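PDB 4RXU: periplasmic sugar-binding protein from Chloroflexus aurantiacus, which binds D-glucose and probably hands carbohydrates to an ABC-type membrane transporter, as periplasmic solute-binding proteins generally do. Local coordinates for residues P43-D48 against S116-I121; G276-K281 against V296-R301; Q285-G290 against V343-V348. All blocks are in the same frame, centred on the assembly; numbering follows the deposited sequence.

Interaction 1. Residues P43-D48 against S116-I121. With BGC (beta-D-glucopyranose), chain C.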
loop_
_atom_site.group_PDB
_atom_site.type_symbol
_atom_site.label_atom_id
_atom_site.label_comp_id
_atom_site.label_asym_id
_atom_site.label_seq_id
_atom_site.Cartn_x
_atom_site.Cartn_y
_atom_site.Cartn_z
ATOM N N PRO A 43 6.432 6.530 -5.243
ATOM C CA PRO A 43 6.861 7.500 -4.215
ATOM C C PRO A 43 6.982 6.930 -2.795
ATOM O O PRO A 43 7.789 7.387 -2.004
ATOM C CB PRO A 43 5.752 8.551 -4.250
ATOM C CG PRO A 43 5.253 8.514 -5.640
ATOM C CD PRO A 43 5.431 7.109 -6.154
ATOM N N ARG A 44 6.173 5.915 -2.496
ATOM C CA ARG A 44 6.120 5.330 -1.163
ATOM C C ARG A 44 7.521 5.030 -0.646
ATOM O O ARG A 44 7.836 5.361 0.496
ATOM C CB ARG A 44 5.276 4.048 -1.155
ATOM C CG ARG A 44 5.417 3.180 0.096
ATOM C CD ARG A 44 5.074 3.871 1.409
ATOM N NE ARG A 44 5.671 3.105 2.491
ATOM C CZ ARG A 44 5.181 1.995 3.039
ATOM N NH1 ARG A 44 5.912 1.343 3.944
ATOM N NH2 ARG A 44 3.979 1.525 2.728
ATOM N N TRP A 45 8.358 4.423 -1.502
ATOM C CA TRP A 45 9.651 3.911 -1.014
ATOM C C TRP A 45 10.666 5.003 -0.720
ATOM O O TRP A 45 11.618 4.763 0.010
ATOM C CB TRP A 45 10.234 2.802 -1.914
ATOM C CG TRP A 45 9.133 1.857 -2.225
ATOM C CD1 TRP A 45 8.532 1.698 -3.417
ATOM C CD2 TRP A 45 8.352 1.107 -1.276
ATOM N NE1 TRP A 45 7.441 0.862 -3.297
ATOM C CE2 TRP A 45 7.318 0.487 -1.989
ATOM C CE3 TRP A 45 8.445 0.884 0.096
ATOM C CZ2 TRP A 45 6.369 -0.312 -1.374
ATOM C CZ3 TRP A 45 7.511 0.082 0.699
ATOM C CH2 TRP A 45 6.491 -0.507 -0.029
ATOM N N ILE A 46 10.442 6.189 -1.265
ATOM C CA ILE A 46 11.220 7.357 -0.893
ATOM C C ILE A 46 10.955 7.724 0.571
ATOM O O ILE A 46 11.882 8.112 1.288
ATOM C CB ILE A 46 10.921 8.536 -1.845
ATOM C CG1 ILE A 46 11.072 8.120 -3.317
ATOM C CG2 ILE A 46 11.844 9.697 -1.543
ATOM C CD1 ILE A 46 12.429 7.592 -3.711
ATOM N N GLN A 47 9.706 7.572 1.022
ATOM C CA GLN A 47 9.394 7.802 2.435
ATOM C C GLN A 47 10.200 6.831 3.303
ATOM O O GLN A 47 10.896 7.231 4.246
ATOM C CB GLN A 47 7.916 7.652 2.733
ATOM C CG GLN A 47 6.979 8.639 2.046
ATOM C CD GLN A 47 5.659 8.726 2.794
ATOM O OE1 GLN A 47 5.639 8.951 4.021
ATOM N NE2 GLN A 47 4.556 8.528 2.082
ATOM N N ASP A 48 10.125 5.539 2.982
ATOM C CA ASP A 48 10.876 4.569 3.789
ATOM C C ASP A 48 12.379 4.818 3.737
ATOM O O ASP A 48 13.033 4.724 4.761
ATOM C CB ASP A 48 10.572 3.132 3.382
ATOM C CG ASP A 48 9.101 2.829 3.450
ATOM O OD1 ASP A 48 8.371 3.403 2.616
ATOM O OD2 ASP A 48 8.680 2.053 4.350
ATOM N N SER A 116 10.549 -9.769 5.912
ATOM C CA SER A 116 9.806 -9.203 4.806
ATOM C C SER A 116 9.226 -7.864 5.325
ATOM O O SER A 116 8.754 -7.794 6.452
ATOM C CB SER A 116 8.716 -10.185 4.388
ATOM O OG SER A 116 8.203 -9.948 3.090
ATOM N N TYR A 117 9.324 -6.822 4.505
ATOM C CA TYR A 117 9.085 -5.461 4.930
ATOM C C TYR A 117 8.013 -4.835 4.052
ATOM O O TYR A 117 8.175 -4.736 2.842
ATOM C CB TYR A 117 10.369 -4.656 4.816
ATOM C CG TYR A 117 10.219 -3.214 5.264
ATOM C CD1 TYR A 117 10.185 -2.869 6.596
ATOM C CD2 TYR A 117 10.092 -2.207 4.332
ATOM C CE1 TYR A 117 10.018 -1.554 6.990
ATOM C CE2 TYR A 117 9.959 -0.888 4.714
ATOM C CZ TYR A 117 9.907 -0.574 6.048
ATOM O OH TYR A 117 9.747 0.740 6.405
ATOM N N ASP A 118 6.923 -4.443 4.705
ATOM C CA ASP A 118 5.737 -3.827 4.106
ATOM C C ASP A 118 4.939 -4.802 3.256
ATOM O O ASP A 118 3.742 -4.948 3.459
ATOM C CB ASP A 118 6.025 -2.566 3.301
ATOM C CG ASP A 118 4.761 -1.837 2.981
ATOM O OD1 ASP A 118 4.304 -1.075 3.864
ATOM O OD2 ASP A 118 4.178 -2.077 1.887
ATOM N N ARG A 119 5.596 -5.406 2.266
ATOM C CA ARG A 119 4.998 -6.393 1.371
ATOM C C ARG A 119 5.540 -7.749 1.726
ATOM O O ARG A 119 6.689 -7.874 2.179
ATOM C CB ARG A 119 5.371 -6.115 -0.082
ATOM C CG ARG A 119 4.879 -4.802 -0.608
ATOM C CD ARG A 119 5.434 -4.567 -1.996
ATOM N NE ARG A 119 4.892 -3.372 -2.593
ATOM C CZ ARG A 119 5.301 -2.859 -3.739
ATOM N NH1 ARG A 119 6.306 -3.419 -4.398
ATOM N NH2 ARG A 119 4.713 -1.777 -4.211
ATOM N N LEU A 120 4.705 -8.758 1.510
ATOM C CA LEU A 120 5.021 -10.117 1.886
ATOM C C LEU A 120 5.642 -10.923 0.740
ATOM O O LEU A 120 5.106 -10.993 -0.357
ATOM C CB LEU A 120 3.722 -10.790 2.352
ATOM C CG LEU A 120 3.822 -12.181 2.974
ATOM C CD1 LEU A 120 4.778 -12.210 4.159
ATOM C CD2 LEU A 120 2.423 -12.667 3.341
ATOM N N ILE A 121 6.787 -11.541 1.017
ATOM C CA ILE A 121 7.351 -12.561 0.137
ATOM C C ILE A 121 6.512 -13.819 0.268
ATOM O O ILE A 121 6.227 -14.270 1.373
ATOM C CB ILE A 121 8.812 -12.878 0.507
ATOM C CG1 ILE A 121 9.660 -11.637 0.220
ATOM C CG2 ILE A 121 9.311 -14.066 -0.304
ATOM C CD1 ILE A 121 11.123 -11.755 0.572
HETATM C C2 BGC C . 2.455 -0.078 -0.144
HETATM C C3 BGC C . 1.720 1.229 -0.365
HETATM C C4 BGC C . 2.196 1.858 -1.666
HETATM C C5 BGC C . 2.107 0.865 -2.826
HETATM C C6 BGC C . 2.718 1.379 -4.110
HETATM C C1 BGC C . 2.098 -0.921 -1.356
HETATM O O1 BGC C . 2.495 -2.254 -1.223
HETATM O O2 BGC C . 2.006 -0.675 1.077
HETATM O O3 BGC C . 1.988 2.079 0.746
HETATM O O4 BGC C . 1.312 2.947 -1.995
HETATM O O5 BGC C . 2.752 -0.348 -2.490
HETATM O O6 BGC C . 4.035 1.897 -3.903
#

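Interaction 2. Residues G276-K281 against V296-R301. With BGC (beta-D-glucopyranose), chain C.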
loop_
_atom_site.group_PDB
_atom_site.type_symbol
_atom_site.label_atom_id
_atom_site.label_comp_id
_atom_site.label_asym_id
_atom_site.label_seq_id
_atom_site.Cartn_x
_atom_site.Cartn_y
_atom_site.Cartn_z
ATOM N N GLY A 276 -7.472 7.112 -0.836
ATOM C CA GLY A 276 -6.029 6.997 -1.075
ATOM C C GLY A 276 -5.316 6.419 0.131
ATOM O O GLY A 276 -5.940 5.971 1.077
ATOM N N GLN A 277 -3.993 6.376 0.058
ATOM C CA GLN A 277 -3.174 6.027 1.207
ATOM C C GLN A 277 -1.739 6.469 0.980
ATOM O O GLN A 277 -1.324 6.634 -0.159
ATOM C CB GLN A 277 -3.175 4.520 1.495
ATOM C CG GLN A 277 -2.411 3.688 0.485
ATOM C CD GLN A 277 -2.409 2.224 0.857
ATOM O OE1 GLN A 277 -1.874 1.833 1.897
ATOM N NE2 GLN A 277 -3.022 1.408 0.018
ATOM N N ASP A 278 -1.050 6.645 2.111
ATOM C CA ASP A 278 0.398 6.926 2.251
ATOM C C ASP A 278 0.657 8.361 2.734
ATOM O O ASP A 278 1.775 8.684 3.130
ATOM C CB ASP A 278 1.191 6.718 0.956
ATOM C CG ASP A 278 1.237 5.258 0.483
ATOM O OD1 ASP A 278 0.897 4.320 1.239
ATOM O OD2 ASP A 278 1.678 5.069 -0.672
ATOM N N ALA A 279 -0.363 9.227 2.685
ATOM C CA ALA A 279 -0.193 10.626 3.102
ATOM C C ALA A 279 0.991 11.284 2.387
ATOM O O ALA A 279 1.769 12.031 2.980
ATOM C CB ALA A 279 -0.077 10.758 4.618
ATOM N N GLU A 280 1.093 11.037 1.087
ATOM C CA GLU A 280 2.062 11.753 0.269
ATOM C C GLU A 280 1.742 13.252 0.343
ATOM O O GLU A 280 0.585 13.648 0.364
ATOM C CB GLU A 280 2.036 11.243 -1.177
ATOM C CG GLU A 280 2.519 9.778 -1.314
ATOM C CD GLU A 280 4.016 9.558 -1.073
ATOM O OE1 GLU A 280 4.803 10.534 -1.137
ATOM O OE2 GLU A 280 4.414 8.394 -0.830
ATOM N N LYS A 281 2.779 14.082 0.349
ATOM C CA LYS A 281 2.603 15.523 0.531
ATOM C C LYS A 281 1.627 16.109 -0.480
ATOM O O LYS A 281 0.762 16.903 -0.120
ATOM C CB LYS A 281 3.950 16.244 0.522
ATOM C CG LYS A 281 4.782 15.891 1.747
ATOM C CD LYS A 281 6.126 16.594 1.768
ATOM C CE LYS A 281 6.983 16.197 2.942
ATOM N NZ LYS A 281 8.283 16.924 2.902
ATOM N N VAL A 296 -5.379 7.186 3.842
ATOM C CA VAL A 296 -5.042 6.331 4.964
ATOM C C VAL A 296 -3.573 6.573 5.327
ATOM O O VAL A 296 -2.666 6.336 4.528
ATOM C CB VAL A 296 -5.347 4.840 4.735
ATOM C CG1 VAL A 296 -4.920 4.051 5.957
ATOM C CG2 VAL A 296 -6.839 4.637 4.471
ATOM N N PHE A 297 -3.359 7.087 6.538
ATOM C CA PHE A 297 -2.024 7.413 7.032
ATOM C C PHE A 297 -1.417 6.164 7.634
ATOM O O PHE A 297 -1.995 5.565 8.525
ATOM C CB PHE A 297 -2.121 8.506 8.103
ATOM C CG PHE A 297 -0.845 8.754 8.876
ATOM C CD1 PHE A 297 0.360 8.964 8.211
ATOM C CD2 PHE A 297 -0.847 8.780 10.265
ATOM C CE1 PHE A 297 1.522 9.196 8.921
ATOM C CE2 PHE A 297 0.325 9.020 10.976
ATOM C CZ PHE A 297 1.504 9.213 10.298
ATOM N N LYS A 298 -0.245 5.793 7.128
ATOM C CA LYS A 298 0.537 4.655 7.598
ATOM C C LYS A 298 1.873 5.206 8.097
ATOM O O LYS A 298 2.668 5.701 7.300
ATOM C CB LYS A 298 0.724 3.634 6.466
ATOM C CG LYS A 298 -0.561 3.335 5.690
ATOM C CD LYS A 298 -0.563 2.058 4.887
ATOM C CE LYS A 298 0.586 2.005 3.908
ATOM N NZ LYS A 298 0.382 0.855 2.980
ATOM N N ASP A 299 2.077 5.202 9.412
ATOM C CA ASP A 299 3.211 5.898 9.986
ATOM C C ASP A 299 4.483 5.112 9.716
ATOM O O ASP A 299 4.828 4.186 10.435
ATOM C CB ASP A 299 2.980 6.144 11.485
ATOM C CG ASP A 299 3.955 7.122 12.086
ATOM O OD1 ASP A 299 5.069 7.299 11.525
ATOM O OD2 ASP A 299 3.597 7.717 13.128
ATOM N N VAL A 300 5.162 5.510 8.646
ATOM C CA VAL A 300 6.406 4.875 8.223
ATOM C C VAL A 300 7.489 4.955 9.288
ATOM O O VAL A 300 8.378 4.112 9.336
ATOM C CB VAL A 300 6.874 5.451 6.857
ATOM C CG1 VAL A 300 8.223 4.870 6.452
ATOM C CG2 VAL A 300 5.854 5.157 5.762
ATOM N N ARG A 301 7.441 5.953 10.161
ATOM C CA ARG A 301 8.395 5.968 11.280
ATOM C C ARG A 301 8.276 4.715 12.156
ATOM O O ARG A 301 9.274 4.150 12.604
ATOM C CB ARG A 301 8.200 7.211 12.169
ATOM C CG ARG A 301 8.287 8.516 11.408
ATOM C CD ARG A 301 7.925 9.690 12.285
ATOM N NE ARG A 301 6.543 9.611 12.725
ATOM C CZ ARG A 301 5.945 10.506 13.494
ATOM N NH1 ARG A 301 6.622 11.565 13.940
ATOM N NH2 ARG A 301 4.676 10.317 13.837
HETATM C C2 BGC C . 2.455 -0.078 -0.144
HETATM C C3 BGC C . 1.720 1.229 -0.365
HETATM C C4 BGC C . 2.196 1.858 -1.666
HETATM C C5 BGC C . 2.107 0.865 -2.826
HETATM C C6 BGC C . 2.718 1.379 -4.110
HETATM C C1 BGC C . 2.098 -0.921 -1.356
HETATM O O1 BGC C . 2.495 -2.254 -1.223
HETATM O O2 BGC C . 2.006 -0.675 1.077
HETATM O O3 BGC C . 1.988 2.079 0.746
HETATM O O4 BGC C . 1.312 2.947 -1.995
HETATM O O5 BGC C . 2.752 -0.348 -2.490
HETATM O O6 BGC C . 4.035 1.897 -3.903
HETATM O O HOH W 1 1.535 7.231 5.420
#

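Interaction 3. Residues Q285-G290 against V343-V348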
loop_
_atom_site.group_PDB
_atom_site.type_symbol
_atom_site.label_atom_id
_atom_site.label_comp_id
_atom_site.label_asym_id
_atom_site.label_seq_id
_atom_site.Cartn_x
_atom_site.Cartn_y
_atom_site.Cartn_z
ATOM N N GLN A 285 -1.958 18.012 0.245
ATOM C CA GLN A 285 -2.378 19.298 -0.307
ATOM C C GLN A 285 -3.701 19.163 -1.053
ATOM O O GLN A 285 -4.570 20.006 -0.922
ATOM C CB GLN A 285 -1.308 19.885 -1.204
ATOM C CG GLN A 285 -1.522 21.374 -1.483
ATOM C CD GLN A 285 -1.549 22.238 -0.227
ATOM O OE1 GLN A 285 -0.571 22.289 0.505
ATOM N NE2 GLN A 285 -2.703 22.875 0.055
ATOM N N TYR A 286 -3.858 18.126 -1.874
ATOM C CA TYR A 286 -5.184 17.885 -2.490
ATOM C C TYR A 286 -6.289 17.794 -1.455
ATOM O O TYR A 286 -7.381 18.293 -1.690
ATOM C CB TYR A 286 -5.223 16.620 -3.334
ATOM C CG TYR A 286 -4.868 16.776 -4.808
ATOM C CD1 TYR A 286 -3.891 17.671 -5.247
ATOM C CD2 TYR A 286 -5.469 15.955 -5.772
ATOM C CE1 TYR A 286 -3.575 17.782 -6.596
ATOM C CE2 TYR A 286 -5.150 16.047 -7.119
ATOM C CZ TYR A 286 -4.221 16.970 -7.532
ATOM O OH TYR A 286 -3.919 17.050 -8.856
ATOM N N ILE A 287 -6.032 17.122 -0.338
ATOM C CA ILE A 287 -7.052 16.992 0.711
ATOM C C ILE A 287 -7.396 18.364 1.276
ATOM O O ILE A 287 -8.575 18.730 1.370
ATOM C CB ILE A 287 -6.620 16.029 1.821
ATOM C CG1 ILE A 287 -6.606 14.602 1.264
ATOM C CG2 ILE A 287 -7.564 16.119 3.014
ATOM C CD1 ILE A 287 -5.910 13.595 2.146
ATOM N N ILE A 288 -6.377 19.152 1.571
ATOM C CA ILE A 288 -6.600 20.528 2.056
ATOM C C ILE A 288 -7.466 21.310 1.067
ATOM O O ILE A 288 -8.430 21.993 1.466
ATOM C CB ILE A 288 -5.261 21.259 2.287
ATOM C CG1 ILE A 288 -4.512 20.630 3.462
ATOM C CG2 ILE A 288 -5.525 22.742 2.516
ATOM C CD1 ILE A 288 -3.080 21.050 3.593
ATOM N N ASP A 289 -7.138 21.174 -0.216
ATOM C CA ASP A 289 -7.750 21.943 -1.282
ATOM C C ASP A 289 -9.053 21.361 -1.816
ATOM O O ASP A 289 -9.635 21.918 -2.758
ATOM C CB ASP A 289 -6.788 22.093 -2.448
ATOM C CG ASP A 289 -5.561 22.929 -2.118
ATOM O OD1 ASP A 289 -5.549 23.677 -1.128
ATOM O OD2 ASP A 289 -4.586 22.841 -2.878
ATOM N N GLY A 290 -9.521 20.265 -1.232
ATOM C CA GLY A 290 -10.803 19.687 -1.613
ATOM C C GLY A 290 -10.796 18.874 -2.896
ATOM O O GLY A 290 -11.829 18.723 -3.529
ATOM N N VAL A 343 -7.269 9.831 7.361
ATOM C CA VAL A 343 -7.027 11.265 7.407
ATOM C C VAL A 343 -7.875 11.998 6.377
ATOM O O VAL A 343 -7.839 11.701 5.176
ATOM C CB VAL A 343 -5.535 11.584 7.258
ATOM C CG1 VAL A 343 -5.330 13.092 7.171
ATOM C CG2 VAL A 343 -4.802 10.975 8.447
ATOM N N THR A 344 -8.602 12.986 6.884
ATOM C CA THR A 344 -9.399 13.880 6.076
ATOM C C THR A 344 -9.040 15.295 6.509
ATOM O O THR A 344 -8.194 15.485 7.371
ATOM C CB THR A 344 -10.889 13.663 6.361
ATOM O OG1 THR A 344 -11.183 14.029 7.727
ATOM C CG2 THR A 344 -11.250 12.219 6.131
ATOM N N ARG A 345 -9.702 16.285 5.935
ATOM C CA ARG A 345 -9.514 17.670 6.401
ATOM C C ARG A 345 -9.716 17.854 7.903
ATOM O O ARG A 345 -9.066 18.692 8.535
ATOM C CB ARG A 345 -10.499 18.570 5.725
ATOM C CG ARG A 345 -10.143 18.866 4.311
ATOM C CD ARG A 345 -11.366 19.465 3.663
ATOM N NE ARG A 345 -11.012 20.399 2.617
ATOM C CZ ARG A 345 -11.890 21.227 2.072
ATOM N NH1 ARG A 345 -13.141 21.208 2.494
ATOM N NH2 ARG A 345 -11.518 22.060 1.112
ATOM N N ASP A 346 -10.641 17.091 8.469
ATOM C CA ASP A 346 -11.019 17.275 9.879
ATOM C C ASP A 346 -9.870 16.943 10.855
ATOM O O ASP A 346 -9.803 17.521 11.930
ATOM C CB ASP A 346 -12.284 16.464 10.195
ATOM C CG ASP A 346 -13.471 16.848 9.290
ATOM O OD1 ASP A 346 -13.603 18.046 8.929
ATOM O OD2 ASP A 346 -14.258 15.947 8.917
ATOM N N ASN A 347 -8.957 16.039 10.466
ATOM C CA ASN A 347 -7.880 15.575 11.352
ATOM C C ASN A 347 -6.488 15.608 10.739
ATOM O O ASN A 347 -5.560 15.048 11.297
ATOM C CB ASN A 347 -8.158 14.176 11.944
ATOM C CG ASN A 347 -8.086 13.089 10.916
ATOM O OD1 ASN A 347 -8.317 13.357 9.752
ATOM N ND2 ASN A 347 -7.748 11.871 11.335
ATOM N N VAL A 348 -6.332 16.273 9.606
ATOM C CA VAL A 348 -5.006 16.321 8.992
ATOM C C VAL A 348 -3.943 16.929 9.930
ATOM O O VAL A 348 -2.808 16.426 10.043
ATOM C CB VAL A 348 -5.011 16.971 7.605
ATOM C CG1 VAL A 348 -5.629 18.354 7.630
ATOM C CG2 VAL A 348 -3.598 17.014 7.064
#

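Interaction 1. Residues P43-D48 against S116-I121
R44, in the first turn of helix 44-59, meets D118 end-on: NH1 and NH2 converge on a single oxygen, with NH2 2.9 Å from D118 OD1. Both nitrogens reach it from the same face of a carboxylate turned 84° from the guanidinium, so the oxygen is gripped from above its plane. The R44 chain leaves with CG anti to the backbone N (chi1 166°) and bends at the next bond, which also brings NE to within 2.7 Å of D48 OD1. R44 NH2 has a second task, donating to O3 of the glucose over 2.9 Å. W45 follows with its edge turned to the other segment: CH2 lies 3.4 Å from D118 OD2, while CZ2 stands over one face of the R119 guanidinium, 3.6 Å from R119 NH2. W45 NE1 and R119 NH2 share a partner in E42 OE1, and R119, extended from CG to NE, lays its edge along the sugar. R119 NE donates to O1 and R119 NH2 to O5 of the glucose at 3.0 Å, both almost straight (169°). One turn after R44, D48 OD2 takes R44 NH1 on its syn lone pair and the Y117 hydroxyl on its anti one, with Y117 OH at 2.7 Å. With OD1 of D118 taken by R44, its OD2 accepts from glucose O2, 2.7 Å away. R44 therefore sits between two buried carboxylates that balance its charge and probably fix its rotation, while D118 divides its oxygens between protein and ligand, in a network that probably holds the sugar-binding groups in place.

Interaction 2. Residues G276-K281 against V296-R301
Q277 and V296 pair through a single beta bridge, held by two backbone bonds: D278 N donates to V296 O at 2.9 Å, nearly straight (175°), and V296 N donates to G276 O at 3.1 Å. A water extends this link, accepting from K298 N and donating weakly to D278 O. Charged and polar side chains gather at the sugar. K298, bent at chi3 (-56°), brings NZ to 2.7 Å from Q277 OE1 and donates also to glucose O2 and O3; its ion pair with D278 OD1 is long. D278 spans neighbouring hydroxyls, with OD2 2.5 Å from the glucose O4 and OD1 accepting from O3. Q277 NE2 is tied in turn to P251 O, which probably helps hold the amide facing NZ. Apolar contact is slight: A279 CB rests 4.0 Å from F297 CD1. Replacing K298 by a methionine would probably leave Q277 OE1 and glucose O2 without the lysine's N-H groups, cost O3 one of its donors and weaken the charge balance at D278. Glucose O3 gives its proton to D278 while accepting from K298 and from R44 of helix 44-59, a pattern consistent with recognition of the sugar by its individual hydroxyls.

Interaction 3. Residues Q285-G290 against V343-V348
R345 reaches across to the C-terminal end of helix 281-288 and grips one carbonyl side-on, NE and NH2 both donating to I288 O, with NH2 at 3.1 Å. The two nitrogens approach from the same face, above the carbonyl plane, and R345 NE makes a further weak bond to I287 O at 3.2 Å. An extended chain from CG to NE, with CG anti to the carbonyl carbon (chi1 -76°), carries the guanidinium this far. I287, the buried apolar part of the contact, packs against the backbone and the root of the R345 side chain: its CG2 lies 3.6 Å from R345 N, while CD1 approaches V343 O. The I287 side chain lies about 14 Å from the bound glucose. Behind these contacts each segment is braced by its own bonds. On the helix side G290 N returns to I287 O, and Q285 NE2 donates to D289 OD1 at 3.2 Å. On the other side D346 N donates to T344 OG1, an ST turn, and T344 N donates to N347 OD1 at 2.9 Å, almost straight (172°); N347 ND2 in turn bonds to T342 O. Further out, V343 pairs by backbone with T295, whose side chain also touches I287, so strand 295-298 backs both segments. The contact fastens the helix end to the loop leading into helix 348-354: the helix closes in a Schellman motif, with G290 at positive phi, and R345 adds side-chain donors to the carbonyls of its last turn.

Interactions 1 and 2 are buried and share the glucose, whereas interaction 3 is partly exposed and has no part in the sugar site. The first two also touch directly: Q47, on the helix of interaction 1, probably hydrogen-bonds through NE2 to E280 OE2 and D278 O of interaction 2. Interactions 2 and 3 join through strand 295-298 and the helix 281-288 before it, with F297 packing on V343. The chemistry shifts accordingly. Interaction 1 is a network of charged side chains, interaction 2 combines a backbone bridge with a lysine and a carboxylate at the ligand, and interaction 3 pairs an isoleucine's packing with an arginine on main-chain carbonyls.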